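Side-chain contacts in RNA-binding protein RMD9, mitochondrial (Saccharomyces cerevisiae S288C, PDB 7A9X), which binds a dodecameric sequence element in the 3'-UTRs of mitochondrial mRNAs and takes part in the processing or stability of these transcripts: residues Y106-S109 and R110-L114; K195-D199 and E200-Q204; K444-G447 and S448-N451; T435-S438 and Y439-L443. All coordinates share one frame; numbering follows the deposited sequence.

In the fold
All four contacts are local, between neighbouring turns or around a helix end, and they fall into two groups on opposite sides of the chain's centre. Contacts 1 and 2 have centres about 18 Å apart but do not touch; contacts 4 and 3 follow one another along helix 436-445, centres about 14 Å apart. Contacts 1 and 4 are mostly buried and meet the RNA, the first with a tyrosine edge and a histidine near a phosphate oxygen, the second with an arginine and isoleucines. Contact 2 is a surface helix cap whose acceptor is a carboxylate. Contact 3, partly buried, winds down the last turn of the helix that contact 4 begins, with backbone bonds and a bridging water.

Contact 1: Y106-S109 and R110-L114; sequences YRVS and RLIHL. With nucleotides of chain B.
Tyr106 and Arg110 lie side by side one helical turn apart, the aliphatic part of the arginine running over one face of the tyrosine ring. The ring leaves the backbone with CG opposite N (chi1 -179°), which lays that face against the following turn. Arg110 starts with CG beside its own N, then bends at both chi2 and chi3 and follows the ring outward. Its CG forms a CH-pi contact, 3.9 Å from the centroid of the Tyr106 ring, and CD continues to 3.6 Å from Tyr106 CZ. The guanidinium ends nearly parallel to the ring, with planes 14° apart, and Tyr106 OH sits above it near its rim. OH and Arg110 NE, 3.4 Å apart, are badly angled for a hydrogen bond; the polar end is held instead by NH1 bonding to Ser52 OG. With an alanine in place of Arg110, the tyrosine face would probably lose its cover and Ser52 its partner. These residues belong to helix 105-128, in the all-helical fold of a pentatricopeptide repeat protein, where the backbone bond from Arg110 N to Tyr106 O measures 2.8 Å. The edge of the Tyr106 ring points at the RNA, its CE1 3.5 Å from C2 of A3 of chain B. Farther along, His113 brings CE1 to 3.0 Å from OP2 of A4 of chain B, its ring fixed by a hydrogen bond between ND1 and Tyr169 OH and by stacking on His173. On another side of the helix, Val108 CG1 meets Ile112 CD1 at 4.2 Å, and Ile112 goes on to touch Leu174 of helix 168-180.

Contact 2: K195-D199 and E200-Q204; sequences KNLSD and ETTSQ
Asp199 turns its carboxyl carbon anti to its backbone N (chi1 -167°), bringing OD1 over the first turn of the helix, while Thr202 sits at chi1 91°, well off a staggered position, with OG1 facing back to Asp199 O and CG2 facing the carboxylate. The two side chains cross at about a right angle. Asp199 OD1 accepts a weak bond from Thr201 N at 3.3 Å, and its other oxygen, OD2, rests on the methyl CG2 of Thr202 at 3.2 Å. The carbonyl of Asp199 is gripped twice. Ser203 N donates to Asp199 O at 3.2 Å, fairly straight (160°) and in the carbonyl plane, and Thr202 OG1 adds a weak bond to the same oxygen at 3.4 Å. The hydroxyl also has an apolar neighbour, Leu197 CD1, which crosses to lie 3.5 Å from Thr202 OG1. A glycine at Thr202 removes both branches, and would probably leave Asp199 O with one donor fewer and the carboxylate freer to turn. Ser203 reaches back toward the loop: its OG lies 3.2 Å from Lys195 O, but its hydrogen bond goes to Ser194 O. Lys195 itself sends NZ out to a salt bridge with Glu192, and both Asp199 and Thr202 touch Ser165. The negative charge of Asp199 at this helix end is probably favoured by the amide dipoles pointing toward it. The bond from Thr201 N to OD1 makes Asp199 the N-cap of the short surface helix 200-205, which lies between the inferred first and second pentatricopeptide repeats.

Contact 3: K444-G447 and S448-N451; sequences KSLG and SIDN
Ser445 and Ser448 are joined by a backbone hydrogen bond, Ser448 N to Ser445 O at 3.1 Å. The bond is straight at the hydrogen (164°), yet the donor stands well above the carbonyl plane, as happens where a helical turn tightens. Just before it, Gly447 N donates to Lys444 O at 3.1 Å, so two successive bonds span three residues instead of four. A water extends this pattern: it donates to Lys444 O at 2.6 Å and is also hydrogen-bonded to Ser448 OG at 2.9 Å. Lys444 O is thus gripped by both an amide and a water, and Ser448 OG, turned away from its own carbonyl carbon (chi1 -66°), is carried by this rotamer to the water. The apolar part is small. Leu446 CD2 and Ile449 CD1 meet obliquely at 4.2 Å, with Ile449 CG1 set between its backbone N and carbonyl carbon (chi1 61°), where it comes to 3.7 Å from Leu446 O. Leu446 then packs on Ile457, and Ile449 on Ile420, tying the turn to the helices on its flanks. Among polar contacts, the carbonyl oxygens Leu446 O and Ile449 O lie 3.2 Å apart, two acceptors that share Arg540, which bonds the first through NH2 and the second weakly through NH1; this is consistent with the cation offsetting their mutual repulsion. The Lys444 chain leads off to pack on an RNA phosphate. The whole is a helix C-terminus unwinding through tight turns into the loop between helix 436-445 and helix 454-470, within the inferred eighth pentatricopeptide repeat.

Contact 4: T435-S438 and Y439-L443; sequences TIIS and YRILL. With nucleotides of chain B.
An N-capped helix start facing the RNA brings Ile436 and Arg440 side by side, pointing the same way. Thr435 caps helix 436-445, its OG1 accepting from Ile437 N at 3.2 Å while also bonding Glu401. Ile436 places CG1 between its backbone N and carbonyl carbon (chi1 66°), which sends CD1 over one face of the arginine guanidinium, 3.4 Å from Arg440 NH2. The Arg440 chain runs extended from CG to NE, and its flat end reaches the base by an edge: NH1 donates to O2 of U11 of chain B at 2.8 Å with an angle of 155°. Salt bridges from NE to Asp480 and from NH1 to Asp134 fix its rotation, and are likely to offset its positive charge. In pentatricopeptide repeat proteins an aliphatic residue commonly wedges against successive bases, and Ile437 is consistent with that role: its CD1 lies above the ring plane of U11 of chain B near its O2 side, 3.3 Å from C2, and its CG2 is 3.7 Å from O2 of U10 of chain B. The same CG2 meets Ile441 CD1 at 3.7 Å, and Ile441 CG1 comes up to the U11 sugar. Facing away from the RNA, Tyr439 sets its ring edge, in plane, against the cap, CD1 3.2 Å from Thr435 O, and Arg434 makes a cation-pi contact with that ring. Ser438 OG, 3.3 Å from Tyr439 CD1, bonds Glu401.

Contact 1: Y106-S109 and R110-L114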
loop_
_atom_site.group_PDB
_atom_site.type_symbol
_atom_site.label_atom_id
_atom_site.label_comp_id
_atom_site.label_asym_id
_atom_site.label_seq_id
_atom_site.Cartn_x
_atom_site.Cartn_y
_atom_site.Cartn_z
ATOM N N TYR A 106 -10.851 -29.835 5.649
ATOM C CA TYR A 106 -9.570 -29.729 4.959
ATOM C C TYR A 106 -9.718 -29.004 3.629
ATOM O O TYR A 106 -8.954 -28.080 3.326
ATOM C CB TYR A 106 -8.976 -31.124 4.754
ATOM C CG TYR A 106 -7.628 -31.134 4.069
ATOM C CD1 TYR A 106 -6.465 -30.885 4.785
ATOM C CD2 TYR A 106 -7.517 -31.406 2.710
ATOM C CE1 TYR A 106 -5.230 -30.898 4.166
ATOM C CE2 TYR A 106 -6.284 -31.420 2.083
ATOM C CZ TYR A 106 -5.144 -31.166 2.817
ATOM O OH TYR A 106 -3.915 -31.180 2.199
ATOM N N ARG A 107 -10.702 -29.407 2.819
ATOM C CA ARG A 107 -10.892 -28.781 1.514
ATOM C C ARG A 107 -11.236 -27.303 1.650
ATOM O O ARG A 107 -10.734 -26.470 0.885
ATOM C CB ARG A 107 -11.978 -29.517 0.732
ATOM C CG ARG A 107 -11.523 -30.849 0.158
ATOM C CD ARG A 107 -12.620 -31.517 -0.651
ATOM N NE ARG A 107 -12.169 -32.778 -1.233
ATOM C CZ ARG A 107 -12.259 -33.957 -0.625
ATOM N NH1 ARG A 107 -11.821 -35.051 -1.230
ATOM N NH2 ARG A 107 -12.786 -34.042 0.589
ATOM N N VAL A 108 -12.089 -26.959 2.615
ATOM C CA VAL A 108 -12.423 -25.557 2.842
ATOM C C VAL A 108 -11.193 -24.787 3.302
ATOM O O VAL A 108 -10.945 -23.659 2.857
ATOM C CB VAL A 108 -13.577 -25.440 3.856
ATOM C CG1 VAL A 108 -13.935 -23.979 4.099
ATOM C CG2 VAL A 108 -14.793 -26.210 3.367
ATOM N N SER A 109 -10.396 -25.388 4.188
ATOM C CA SER A 109 -9.206 -24.718 4.701
ATOM C C SER A 109 -8.179 -24.486 3.600
ATOM O O SER A 109 -7.545 -23.425 3.549
ATOM C CB SER A 109 -8.597 -25.537 5.838
ATOM O OG SER A 109 -9.509 -25.669 6.914
ATOM N N ARG A 110 -7.995 -25.469 2.714
ATOM C CA ARG A 110 -7.070 -25.292 1.600
ATOM C C ARG A 110 -7.532 -24.182 0.665
ATOM O O ARG A 110 -6.704 -23.469 0.088
ATOM C CB ARG A 110 -6.913 -26.606 0.835
ATOM C CG ARG A 110 -6.298 -27.737 1.652
ATOM C CD ARG A 110 -4.783 -27.775 1.524
ATOM N NE ARG A 110 -4.355 -28.365 0.257
ATOM C CZ ARG A 110 -3.085 -28.533 -0.099
ATOM N NH1 ARG A 110 -2.788 -29.078 -1.272
ATOM N NH2 ARG A 110 -2.108 -28.153 0.714
ATOM N N LEU A 111 -8.849 -24.018 0.508
ATOM C CA LEU A 111 -9.364 -22.934 -0.323
ATOM C C LEU A 111 -9.120 -21.576 0.323
ATOM O O LEU A 111 -8.717 -20.625 -0.356
ATOM C CB LEU A 111 -10.854 -23.135 -0.590
ATOM C CG LEU A 111 -11.513 -22.059 -1.454
ATOM C CD1 LEU A 111 -10.862 -22.012 -2.827
ATOM C CD2 LEU A 111 -13.006 -22.308 -1.574
ATOM N N ILE A 112 -9.362 -21.468 1.634
ATOM C CA ILE A 112 -9.139 -20.205 2.333
ATOM C C ILE A 112 -7.673 -19.800 2.247
ATOM O O ILE A 112 -7.349 -18.636 1.978
ATOM C CB ILE A 112 -9.608 -20.309 3.796
ATOM C CG1 ILE A 112 -11.113 -20.579 3.865
ATOM C CG2 ILE A 112 -9.261 -19.042 4.552
ATOM C CD1 ILE A 112 -11.634 -20.732 5.279
ATOM N N HIS A 113 -6.767 -20.751 2.480
ATOM C CA HIS A 113 -5.341 -20.480 2.326
ATOM C C HIS A 113 -5.032 -19.983 0.919
ATOM O O HIS A 113 -4.270 -19.025 0.740
ATOM C CB HIS A 113 -4.542 -21.745 2.651
ATOM C CG HIS A 113 -3.055 -21.566 2.605
ATOM N ND1 HIS A 113 -2.180 -22.620 2.755
ATOM C CD2 HIS A 113 -2.289 -20.463 2.430
ATOM C CE1 HIS A 113 -0.939 -22.175 2.670
ATOM N NE2 HIS A 113 -0.977 -20.869 2.474
ATOM N N LEU A 114 -5.639 -20.611 -0.092
ATOM C CA LEU A 114 -5.387 -20.217 -1.474
ATOM C C LEU A 114 -5.836 -18.784 -1.731
ATOM O O LEU A 114 -5.113 -18.004 -2.361
ATOM C CB LEU A 114 -6.091 -21.181 -2.429
ATOM C CG LEU A 114 -5.929 -20.864 -3.913
ATOM C CD1 LEU A 114 -4.456 -20.883 -4.281
ATOM C CD2 LEU A 114 -6.717 -21.849 -4.761
ATOM P P A B 3 2.099 -24.692 11.646
ATOM O OP1 A B 3 3.061 -23.567 11.771
ATOM O OP2 A B 3 0.795 -24.632 12.355
ATOM O "O5'" A B 3 1.797 -24.899 10.098
ATOM C "C5'" A B 3 2.852 -25.006 9.156
ATOM C "C4'" A B 3 2.331 -25.436 7.810
ATOM O "O4'" A B 3 1.731 -26.751 7.920
ATOM C "C3'" A B 3 1.227 -24.568 7.223
ATOM O "O3'" A B 3 1.737 -23.415 6.573
ATOM C "C2'" A B 3 0.502 -25.531 6.291
ATOM O "O2'" A B 3 1.203 -25.669 5.063
ATOM C "C1'" A B 3 0.616 -26.848 7.062
ATOM N N9 A B 3 -0.579 -27.126 7.881
ATOM C C8 A B 3 -0.811 -26.759 9.184
ATOM N N7 A B 3 -1.972 -27.155 9.647
ATOM C C5 A B 3 -2.543 -27.828 8.576
ATOM C C6 A B 3 -3.776 -28.486 8.419
ATOM N N6 A B 3 -4.695 -28.578 9.382
ATOM N N1 A B 3 -4.038 -29.056 7.221
ATOM C C2 A B 3 -3.118 -28.965 6.253
ATOM N N3 A B 3 -1.925 -28.375 6.279
ATOM C C4 A B 3 -1.697 -27.819 7.481
ATOM P P A B 4 0.848 -22.084 6.431
ATOM O OP1 A B 4 -0.465 -22.309 7.087
ATOM O OP2 A B 4 0.896 -21.673 5.006
ATOM O "O5'" A B 4 1.664 -20.979 7.241
ATOM C "C5'" A B 4 1.891 -21.099 8.638
ATOM C "C4'" A B 4 3.197 -20.457 9.040
ATOM O "O4'" A B 4 4.310 -21.271 8.581
ATOM C "C3'" A B 4 3.475 -19.082 8.450
ATOM O "O3'" A B 4 2.823 -18.035 9.146
ATOM C "C2'" A B 4 4.996 -19.001 8.508
ATOM O "O2'" A B 4 5.435 -18.696 9.823
ATOM C "C1'" A B 4 5.383 -20.443 8.185
ATOM N N9 A B 4 5.598 -20.622 6.739
ATOM C C8 A B 4 4.802 -21.296 5.846
ATOM N N7 A B 4 5.251 -21.264 4.615
ATOM C C5 A B 4 6.418 -20.515 4.703
ATOM C C6 A B 4 7.365 -20.118 3.742
ATOM N N6 A B 4 7.284 -20.433 2.447
ATOM N N1 A B 4 8.415 -19.378 4.160
ATOM C C2 A B 4 8.500 -19.060 5.459
ATOM N N3 A B 4 7.675 -19.375 6.458
ATOM C C4 A B 4 6.644 -20.111 6.007
#

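Contact 2: K195-D199 and E200-Q204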
loop_
_atom_site.group_PDB
_atom_site.type_symbol
_atom_site.label_atom_id
_atom_site.label_comp_id
_atom_site.label_asym_id
_atom_site.label_seq_id
_atom_site.Cartn_x
_atom_site.Cartn_y
_atom_site.Cartn_z
ATOM N N LYS A 195 -17.699 -19.101 18.919
ATOM C CA LYS A 195 -17.926 -19.755 20.203
ATOM C C LYS A 195 -19.316 -20.376 20.264
ATOM O O LYS A 195 -19.483 -21.501 20.751
ATOM C CB LYS A 195 -17.734 -18.754 21.344
ATOM C CG LYS A 195 -16.344 -18.142 21.429
ATOM C CD LYS A 195 -16.267 -17.139 22.570
ATOM C CE LYS A 195 -14.882 -16.532 22.679
ATOM N NZ LYS A 195 -14.818 -15.502 23.750
ATOM N N ASN A 196 -20.322 -19.666 19.765
ATOM C CA ASN A 196 -21.706 -20.139 19.809
ATOM C C ASN A 196 -22.119 -20.729 18.462
ATOM O O ASN A 196 -23.036 -20.251 17.793
ATOM C CB ASN A 196 -22.637 -19.005 20.227
ATOM C CG ASN A 196 -22.473 -18.622 21.687
ATOM O OD1 ASN A 196 -22.309 -19.482 22.552
ATOM N ND2 ASN A 196 -22.518 -17.324 21.966
ATOM N N LEU A 197 -21.424 -21.792 18.072
ATOM C CA LEU A 197 -21.733 -22.530 16.857
ATOM C C LEU A 197 -22.206 -23.934 17.209
ATOM O O LEU A 197 -21.723 -24.542 18.168
ATOM C CB LEU A 197 -20.517 -22.610 15.930
ATOM C CG LEU A 197 -20.107 -21.326 15.209
ATOM C CD1 LEU A 197 -18.962 -21.606 14.246
ATOM C CD2 LEU A 197 -21.295 -20.725 14.477
ATOM N N SER A 198 -23.148 -24.446 16.413
ATOM C CA SER A 198 -23.679 -25.785 16.656
ATOM C C SER A 198 -22.599 -26.846 16.482
ATOM O O SER A 198 -22.423 -27.717 17.342
ATOM C CB SER A 198 -24.856 -26.058 15.721
ATOM O OG SER A 198 -25.315 -27.388 15.876
ATOM N N ASP A 199 -21.865 -26.785 15.374
ATOM C CA ASP A 199 -20.778 -27.724 15.115
ATOM C C ASP A 199 -19.646 -27.426 16.086
ATOM O O ASP A 199 -18.869 -26.490 15.888
ATOM C CB ASP A 199 -20.314 -27.614 13.667
ATOM C CG ASP A 199 -19.413 -28.764 13.252
ATOM O OD1 ASP A 199 -19.068 -29.602 14.113
ATOM O OD2 ASP A 199 -19.053 -28.835 12.057
ATOM N N GLU A 200 -19.554 -28.226 17.152
ATOM C CA GLU A 200 -18.549 -27.980 18.179
ATOM C C GLU A 200 -17.136 -28.130 17.629
ATOM O O GLU A 200 -16.202 -27.500 18.138
ATOM C CB GLU A 200 -18.767 -28.931 19.356
ATOM C CG GLU A 200 -17.926 -28.619 20.576
ATOM C CD GLU A 200 -18.179 -29.585 21.714
ATOM O OE1 GLU A 200 -18.861 -30.606 21.485
ATOM O OE2 GLU A 200 -17.701 -29.322 22.835
ATOM N N THR A 201 -16.965 -28.945 16.585
ATOM C CA THR A 201 -15.638 -29.176 16.025
ATOM C C THR A 201 -15.039 -27.888 15.469
ATOM O O THR A 201 -13.896 -27.536 15.782
ATOM C CB THR A 201 -15.714 -30.253 14.942
ATOM O OG1 THR A 201 -16.338 -31.427 15.479
ATOM C CG2 THR A 201 -14.321 -30.612 14.449
ATOM N N THR A 202 -15.799 -27.169 14.637
ATOM C CA THR A 202 -15.310 -25.894 14.123
ATOM C C THR A 202 -15.199 -24.855 15.229
ATOM O O THR A 202 -14.318 -23.989 15.179
ATOM C CB THR A 202 -16.220 -25.366 13.017
ATOM O OG1 THR A 202 -17.236 -24.536 13.593
ATOM C CG2 THR A 202 -16.878 -26.511 12.280
ATOM N N SER A 203 -16.086 -24.919 16.225
ATOM C CA SER A 203 -15.990 -24.001 17.354
ATOM C C SER A 203 -14.711 -24.241 18.143
ATOM O O SER A 203 -14.086 -23.291 18.628
ATOM C CB SER A 203 -17.218 -24.149 18.252
ATOM O OG SER A 203 -17.248 -23.133 19.237
ATOM N N GLN A 204 -14.303 -25.505 18.273
ATOM C CA GLN A 204 -13.046 -25.813 18.943
ATOM C C GLN A 204 -11.846 -25.407 18.100
ATOM O O GLN A 204 -10.793 -25.064 18.650
ATOM C CB GLN A 204 -12.973 -27.303 19.267
ATOM C CG GLN A 204 -13.951 -27.749 20.330
ATOM C CD GLN A 204 -14.154 -29.248 20.331
ATOM O OE1 GLN A 204 -13.715 -29.946 19.416
ATOM N NE2 GLN A 204 -14.822 -29.753 21.360
#

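Contact 3: K444-G447 and S448-N451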
loop_
_atom_site.group_PDB
_atom_site.type_symbol
_atom_site.label_atom_id
_atom_site.label_comp_id
_atom_site.label_asym_id
_atom_site.label_seq_id
_atom_site.Cartn_x
_atom_site.Cartn_y
_atom_site.Cartn_z
ATOM N N LYS A 444 1.392 19.883 -12.122
ATOM C CA LYS A 444 0.853 20.237 -10.813
ATOM C C LYS A 444 1.737 21.247 -10.094
ATOM O O LYS A 444 1.230 22.110 -9.367
ATOM C CB LYS A 444 0.691 18.975 -9.962
ATOM C CG LYS A 444 0.015 19.189 -8.614
ATOM C CD LYS A 444 0.139 17.948 -7.737
ATOM C CE LYS A 444 -0.825 17.985 -6.560
ATOM N NZ LYS A 444 -0.699 19.219 -5.741
ATOM N N SER A 445 3.057 21.163 -10.295
ATOM C CA SER A 445 3.987 22.027 -9.573
ATOM C C SER A 445 3.769 23.501 -9.891
ATOM O O SER A 445 4.086 24.362 -9.063
ATOM C CB SER A 445 5.427 21.625 -9.895
ATOM O OG SER A 445 5.690 20.294 -9.481
ATOM N N LEU A 446 3.231 23.813 -11.072
ATOM C CA LEU A 446 3.016 25.205 -11.444
ATOM C C LEU A 446 1.984 25.889 -10.558
ATOM O O LEU A 446 1.989 27.121 -10.462
ATOM C CB LEU A 446 2.597 25.290 -12.911
ATOM C CG LEU A 446 3.618 24.743 -13.914
ATOM C CD1 LEU A 446 3.124 24.925 -15.338
ATOM C CD2 LEU A 446 4.972 25.409 -13.723
ATOM N N GLY A 447 1.108 25.127 -9.912
ATOM C CA GLY A 447 0.147 25.677 -8.982
ATOM C C GLY A 447 0.705 26.122 -7.648
ATOM O O GLY A 447 -0.029 26.708 -6.848
ATOM N N SER A 448 1.986 25.863 -7.375
ATOM C CA SER A 448 2.618 26.279 -6.132
ATOM C C SER A 448 3.556 27.466 -6.292
ATOM O O SER A 448 4.118 27.923 -5.292
ATOM C CB SER A 448 3.398 25.109 -5.512
ATOM O OG SER A 448 2.522 24.068 -5.103
ATOM N N ILE A 449 3.744 27.972 -7.508
ATOM C CA ILE A 449 4.619 29.110 -7.746
ATOM C C ILE A 449 3.832 30.189 -8.471
ATOM O O ILE A 449 2.849 29.915 -9.167
ATOM C CB ILE A 449 5.874 28.723 -8.557
ATOM C CG1 ILE A 449 5.473 28.169 -9.928
ATOM C CG2 ILE A 449 6.729 27.728 -7.780
ATOM C CD1 ILE A 449 6.644 27.926 -10.856
ATOM N N ASP A 450 4.272 31.433 -8.294
ATOM C CA ASP A 450 3.701 32.548 -9.032
ATOM C C ASP A 450 4.497 32.896 -10.280
ATOM O O ASP A 450 3.931 33.464 -11.221
ATOM C CB ASP A 450 3.600 33.783 -8.130
ATOM C CG ASP A 450 2.743 33.538 -6.908
ATOM O OD1 ASP A 450 2.184 32.426 -6.795
ATOM O OD2 ASP A 450 2.632 34.448 -6.061
ATOM N N ASN A 451 5.783 32.544 -10.316
ATOM C CA ASN A 451 6.667 32.880 -11.431
ATOM C C ASN A 451 6.451 31.887 -12.576
ATOM O O ASN A 451 7.278 31.021 -12.871
ATOM C CB ASN A 451 8.115 32.901 -10.962
ATOM C CG ASN A 451 9.070 33.364 -12.040
ATOM O OD1 ASN A 451 8.669 34.021 -13.000
ATOM N ND2 ASN A 451 10.343 33.022 -11.886
HETATM O O HOH W 1 1.526 22.011 -6.829
#

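Contact 4: T435-S438 and Y439-L443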
loop_
_atom_site.group_PDB
_atom_site.type_symbol
_atom_site.label_atom_id
_atom_site.label_comp_id
_atom_site.label_asym_id
_atom_site.label_seq_id
_atom_site.Cartn_x
_atom_site.Cartn_y
_atom_site.Cartn_z
ATOM N N THR A 435 7.837 7.950 -16.836
ATOM C CA THR A 435 6.428 7.581 -16.809
ATOM C C THR A 435 5.586 8.850 -16.871
ATOM O O THR A 435 6.104 9.969 -16.839
ATOM C CB THR A 435 6.074 6.776 -15.554
ATOM O OG1 THR A 435 5.998 7.657 -14.427
ATOM C CG2 THR A 435 7.112 5.703 -15.289
ATOM N N ILE A 436 4.266 8.668 -16.952
ATOM C CA ILE A 436 3.364 9.812 -16.966
ATOM C C ILE A 436 3.263 10.504 -15.616
ATOM O O ILE A 436 2.732 11.618 -15.546
ATOM C CB ILE A 436 1.955 9.393 -17.429
ATOM C CG1 ILE A 436 1.313 8.447 -16.414
ATOM C CG2 ILE A 436 2.019 8.737 -18.800
ATOM C CD1 ILE A 436 -0.105 8.043 -16.776
ATOM N N ILE A 437 3.760 9.877 -14.545
ATOM C CA ILE A 437 3.666 10.478 -13.217
ATOM C C ILE A 437 4.443 11.789 -13.162
ATOM O O ILE A 437 3.948 12.796 -12.641
ATOM C CB ILE A 437 4.162 9.495 -12.141
ATOM C CG1 ILE A 437 3.515 8.118 -12.315
ATOM C CG2 ILE A 437 3.893 10.054 -10.748
ATOM C CD1 ILE A 437 2.020 8.109 -12.150
ATOM N N SER A 438 5.669 11.795 -13.692
ATOM C CA SER A 438 6.495 12.997 -13.656
ATOM C C SER A 438 5.821 14.151 -14.387
ATOM O O SER A 438 5.744 15.271 -13.868
ATOM C CB SER A 438 7.866 12.705 -14.264
ATOM O OG SER A 438 7.735 12.240 -15.599
ATOM N N TYR A 439 5.323 13.893 -15.598
ATOM C CA TYR A 439 4.676 14.948 -16.368
ATOM C C TYR A 439 3.423 15.458 -15.669
ATOM O O TYR A 439 3.098 16.646 -15.774
ATOM C CB TYR A 439 4.352 14.443 -17.775
ATOM C CG TYR A 439 5.574 13.992 -18.552
ATOM C CD1 TYR A 439 6.057 12.694 -18.433
ATOM C CD2 TYR A 439 6.245 14.865 -19.400
ATOM C CE1 TYR A 439 7.175 12.276 -19.137
ATOM C CE2 TYR A 439 7.364 14.455 -20.110
ATOM C CZ TYR A 439 7.823 13.159 -19.974
ATOM O OH TYR A 439 8.932 12.744 -20.675
ATOM N N ARG A 440 2.716 14.586 -14.945
ATOM C CA ARG A 440 1.592 15.046 -14.136
ATOM C C ARG A 440 2.061 15.965 -13.015
ATOM O O ARG A 440 1.463 17.021 -12.781
ATOM C CB ARG A 440 0.828 13.852 -13.563
ATOM C CG ARG A 440 -0.071 13.148 -14.561
ATOM C CD ARG A 440 -0.669 11.883 -13.974
ATOM N NE ARG A 440 -1.590 11.241 -14.906
ATOM C CZ ARG A 440 -2.134 10.043 -14.714
ATOM N NH1 ARG A 440 -1.846 9.348 -13.620
ATOM N NH2 ARG A 440 -2.962 9.540 -15.619
ATOM N N ILE A 441 3.134 15.583 -12.319
ATOM C CA ILE A 441 3.614 16.378 -11.193
ATOM C C ILE A 441 4.213 17.691 -11.678
ATOM O O ILE A 441 4.038 18.738 -11.045
ATOM C CB ILE A 441 4.624 15.566 -10.363
ATOM C CG1 ILE A 441 3.964 14.295 -9.823
ATOM C CG2 ILE A 441 5.170 16.407 -9.220
ATOM C CD1 ILE A 441 4.945 13.292 -9.275
ATOM N N LEU A 442 4.929 17.658 -12.806
ATOM C CA LEU A 442 5.508 18.882 -13.351
ATOM C C LEU A 442 4.427 19.904 -13.683
ATOM O O LEU A 442 4.615 21.108 -13.475
ATOM C CB LEU A 442 6.348 18.559 -14.588
ATOM C CG LEU A 442 7.721 17.938 -14.324
ATOM C CD1 LEU A 442 8.300 17.347 -15.598
ATOM C CD2 LEU A 442 8.669 18.977 -13.749
ATOM N N LEU A 443 3.283 19.444 -14.192
ATOM C CA LEU A 443 2.158 20.351 -14.394
ATOM C C LEU A 443 1.583 20.813 -13.062
ATOM O O LEU A 443 1.314 22.007 -12.877
ATOM C CB LEU A 443 1.077 19.676 -15.238
ATOM C CG LEU A 443 -0.207 20.483 -15.456
ATOM C CD1 LEU A 443 0.092 21.799 -16.158
ATOM C CD2 LEU A 443 -1.229 19.675 -16.241
ATOM P P U B 11 1.547 11.895 -4.210
ATOM O OP1 U B 11 1.486 13.142 -3.403
ATOM O OP2 U B 11 0.839 10.682 -3.728
ATOM O "O5'" U B 11 1.022 12.223 -5.680
ATOM C "C5'" U B 11 1.487 13.361 -6.387
ATOM C "C4'" U B 11 0.983 13.372 -7.806
ATOM O "O4'" U B 11 1.595 12.289 -8.555
ATOM C "C3'" U B 11 -0.509 13.142 -7.988
ATOM O "O3'" U B 11 -1.285 14.302 -7.750
ATOM C "C2'" U B 11 -0.591 12.629 -9.418
ATOM O "O2'" U B 11 -0.472 13.698 -10.345
ATOM C "C1'" U B 11 0.677 11.780 -9.502
ATOM N N1 U B 11 0.414 10.360 -9.181
ATOM C C2 U B 11 -0.209 9.580 -10.138
ATOM O O2 U B 11 -0.549 10.003 -11.230
ATOM N N3 U B 11 -0.415 8.273 -9.768
ATOM C C4 U B 11 -0.071 7.688 -8.566
ATOM O O4 U B 11 -0.326 6.498 -8.375
ATOM C C5 U B 11 0.566 8.562 -7.631
ATOM C C6 U B 11 0.780 9.837 -7.964
ATOM P P U B 10 1.553 6.837 -2.741
ATOM O OP1 U B 10 0.931 7.726 -1.726
ATOM O OP2 U B 10 0.686 6.139 -3.726
ATOM O "O5'" U B 10 2.632 7.693 -3.543
ATOM C "C5'" U B 10 3.450 8.653 -2.886
ATOM C "C4'" U B 10 4.263 9.441 -3.882
ATOM O "O4'" U B 10 5.062 8.524 -4.668
ATOM C "C3'" U B 10 3.460 10.230 -4.907
ATOM O "O3'" U B 10 3.093 11.514 -4.427
ATOM C "C2'" U B 10 4.387 10.288 -6.118
ATOM O "O2'" U B 10 5.305 11.365 -6.004
ATOM C "C1'" U B 10 5.155 8.969 -6.002
ATOM N N1 U B 10 4.624 7.909 -6.890
ATOM C C2 U B 10 5.264 7.708 -8.098
ATOM O O2 U B 10 6.226 8.365 -8.454
ATOM N N3 U B 10 4.735 6.706 -8.873
ATOM C C4 U B 10 3.657 5.902 -8.566
ATOM O O4 U B 10 3.298 5.042 -9.369
ATOM C C5 U B 10 3.050 6.171 -7.298
ATOM C C6 U B 10 3.544 7.139 -6.522
#